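Local coordinates for protein ATP-dependent DNA ligase (Mycobacterium tuberculosis, PDB 6NHX) that joins broken DNA strands by ATP-dependent ligation and works with Ku in the non-homologous end-joining repair of double-strand breaks, at residues A[81-86]-A[102-107]. The protein carries 1 engineered substitution. Numbering follows the deposited sequence.
Sequences AVVLDS and TRVEFW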
loop_
_atom_site.group_PDB
_atom_site.type_symbol
_atom_site.label_atom_id
_atom_site.label_comp_id
_atom_site.label_asym_id
_atom_site.label_seq_id
_atom_site.Cartn_x
_atom_site.Cartn_y
_atom_site.Cartn_z
ATOM N N ALA A 81 8.401 2.581 0.108
ATOM C CA ALA A 81 9.224 1.381 0.059
ATOM C C ALA A 81 8.391 0.276 -0.573
ATOM O O ALA A 81 7.236 0.069 -0.194
ATOM C CB ALA A 81 9.666 0.977 1.462
ATOM N N VAL A 82 8.969 -0.410 -1.561
ATOM C CA VAL A 82 8.243 -1.390 -2.355
ATOM C C VAL A 82 9.064 -2.659 -2.533
ATOM O O VAL A 82 10.305 -2.647 -2.536
ATOM C CB VAL A 82 7.807 -0.859 -3.738
ATOM C CG1 VAL A 82 6.822 0.295 -3.605
ATOM C CG2 VAL A 82 9.051 -0.446 -4.542
ATOM N N VAL A 83 8.338 -3.756 -2.702
ATOM C CA VAL A 83 8.879 -5.021 -3.169
ATOM C C VAL A 83 8.149 -5.349 -4.459
ATOM O O VAL A 83 6.913 -5.376 -4.486
ATOM C CB VAL A 83 8.693 -6.144 -2.127
ATOM C CG1 VAL A 83 9.077 -7.515 -2.697
ATOM C CG2 VAL A 83 9.459 -5.851 -0.852
ATOM N N LEU A 84 8.904 -5.615 -5.518
ATOM C CA LEU A 84 8.331 -5.858 -6.833
ATOM C C LEU A 84 7.984 -7.332 -7.013
ATOM O O LEU A 84 8.743 -8.217 -6.608
ATOM C CB LEU A 84 9.314 -5.415 -7.923
ATOM C CG LEU A 84 9.824 -3.975 -7.801
ATOM C CD1 LEU A 84 10.703 -3.604 -8.997
ATOM C CD2 LEU A 84 8.656 -2.991 -7.649
ATOM N N ASP A 85 6.822 -7.584 -7.618
ATOM C CA ASP A 85 6.394 -8.938 -7.957
ATOM C C ASP A 85 7.084 -9.392 -9.244
ATOM O O ASP A 85 7.911 -8.680 -9.819
ATOM C CB ASP A 85 4.867 -9.051 -7.982
ATOM C CG ASP A 85 4.218 -8.295 -9.140
ATOM O OD1 ASP A 85 4.908 -7.885 -10.098
ATOM O OD2 ASP A 85 2.976 -8.119 -9.077
ATOM N N SER A 86 6.728 -10.582 -9.728
ATOM C CA SER A 86 7.379 -11.113 -10.919
ATOM C C SER A 86 7.000 -10.362 -12.187
ATOM O O SER A 86 7.666 -10.546 -13.215
ATOM C CB SER A 86 7.073 -12.605 -11.078
ATOM O OG SER A 86 5.673 -12.829 -11.161
ATOM N N THR A 102 14.758 -10.580 0.535
ATOM C CA THR A 102 13.866 -9.867 -0.369
ATOM C C THR A 102 14.431 -8.492 -0.689
ATOM O O THR A 102 14.804 -7.737 0.213
ATOM C CB THR A 102 12.498 -9.712 0.285
ATOM O OG1 THR A 102 12.024 -10.996 0.692
ATOM C CG2 THR A 102 11.507 -9.117 -0.698
ATOM N N ARG A 103 14.460 -8.154 -1.973
ATOM C CA ARG A 103 14.921 -6.839 -2.395
ATOM C C ARG A 103 13.837 -5.793 -2.146
ATOM O O ARG A 103 12.677 -5.992 -2.512
ATOM C CB ARG A 103 15.305 -6.872 -3.877
ATOM C CG ARG A 103 16.199 -8.052 -4.241
ATOM C CD ARG A 103 16.386 -8.200 -5.750
ATOM N NE ARG A 103 16.943 -7.001 -6.370
ATOM C CZ ARG A 103 18.212 -6.614 -6.266
ATOM N NH1 ARG A 103 19.080 -7.333 -5.560
ATOM N NH2 ARG A 103 18.618 -5.505 -6.874
ATOM N N VAL A 104 14.214 -4.696 -1.493
ATOM C CA VAL A 104 13.334 -3.565 -1.223
ATOM C C VAL A 104 13.887 -2.343 -1.943
ATOM O O VAL A 104 15.095 -2.077 -1.882
ATOM C CB VAL A 104 13.233 -3.304 0.290
ATOM C CG1 VAL A 104 12.450 -2.021 0.581
ATOM C CG2 VAL A 104 12.608 -4.509 0.996
ATOM N N GLU A 105 13.015 -1.605 -2.623
ATOM C CA GLU A 105 13.362 -0.349 -3.273
ATOM C C GLU A 105 12.627 0.796 -2.593
ATOM O O GLU A 105 11.566 0.614 -1.994
ATOM C CB GLU A 105 12.941 -0.373 -4.744
ATOM C CG GLU A 105 13.642 -1.451 -5.543
ATOM C CD GLU A 105 13.535 -1.292 -7.046
ATOM O OE1 GLU A 105 13.350 -0.167 -7.535
ATOM O OE2 GLU A 105 13.680 -2.313 -7.751
ATOM N N PHE A 106 13.179 1.993 -2.732
ATOM C CA PHE A 106 12.478 3.215 -2.368
ATOM C C PHE A 106 12.143 3.961 -3.650
ATOM O O PHE A 106 13.039 4.282 -4.436
ATOM C CB PHE A 106 13.323 4.074 -1.434
ATOM C CG PHE A 106 12.678 5.390 -1.080
ATOM C CD1 PHE A 106 11.513 5.445 -0.316
ATOM C CD2 PHE A 106 13.223 6.579 -1.530
ATOM C CE1 PHE A 106 10.935 6.659 0.004
ATOM C CE2 PHE A 106 12.631 7.800 -1.216
ATOM C CZ PHE A 106 11.509 7.839 -0.454
ATOM N N TRP A 107 10.850 4.188 -3.885
ATOM C CA TRP A 107 10.391 4.970 -5.027
ATOM C C TRP A 107 9.971 6.334 -4.501
ATOM O O TRP A 107 8.952 6.455 -3.810
ATOM C CB TRP A 107 9.235 4.281 -5.752
ATOM C CG TRP A 107 9.678 3.066 -6.561
ATOM C CD1 TRP A 107 10.905 2.465 -6.534
ATOM C CD2 TRP A 107 8.890 2.314 -7.505
ATOM N NE1 TRP A 107 10.935 1.395 -7.407
ATOM C CE2 TRP A 107 9.712 1.286 -8.013
ATOM C CE3 TRP A 107 7.580 2.415 -7.971
ATOM C CZ2 TRP A 107 9.260 0.369 -8.960
ATOM C CZ3 TRP A 107 7.135 1.493 -8.919
ATOM C CH2 TRP A 107 7.967 0.482 -9.392
HETATM O O HOH W 1 11.822 -5.813 -5.215
#
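E105 and V82 form the hydrogen-bonded antiparallel pair through which strands 74-82 and 105-114 meet, E105 N giving to V82 O (2.9 Å, N–H···O 171°) and V82 N to E105 O (2.8 Å). The case illustrates how one residue can pair through its backbone while its side chain reaches two further partners. From E105, CB lies 3.9 Å from V82 CG2; CG leaves anti to the carbonyl carbon (chi1 -62°) and the chain runs on extended, bringing CD to L84 CD1. There the carboxylate divides its work. OE2 rests against L84 CD1 at 3.5 Å, whereas OE1 accepts the indole N–H of W107 (NE1 to OE1, 2.9 Å), lying in the ring plane while the donor comes from above the carboxylate. This bond limits the rotation of the indole, one face of which receives V82 CG2 in a CH-pi contact, 3.8 Å from the five-membered ring centroid and only 5° off its normal. L84 CD2 meets the six-membered ring at CZ2 (3.7 Å), and W32 stands edge-to-face with W107. Past V83 and V104 the chains diverge, and a water bridges L84 N to R103 O. V83 CG1 packs on CG2 of T102, a residue whose OG1 is hydrogen-bonded to G99 N. The pair belongs to the antiparallel sheet of the nucleotide-binding ligase domain, where strand 74-82 lies between 35-42 and 105-114, with helix 92-96 against A81 and V83.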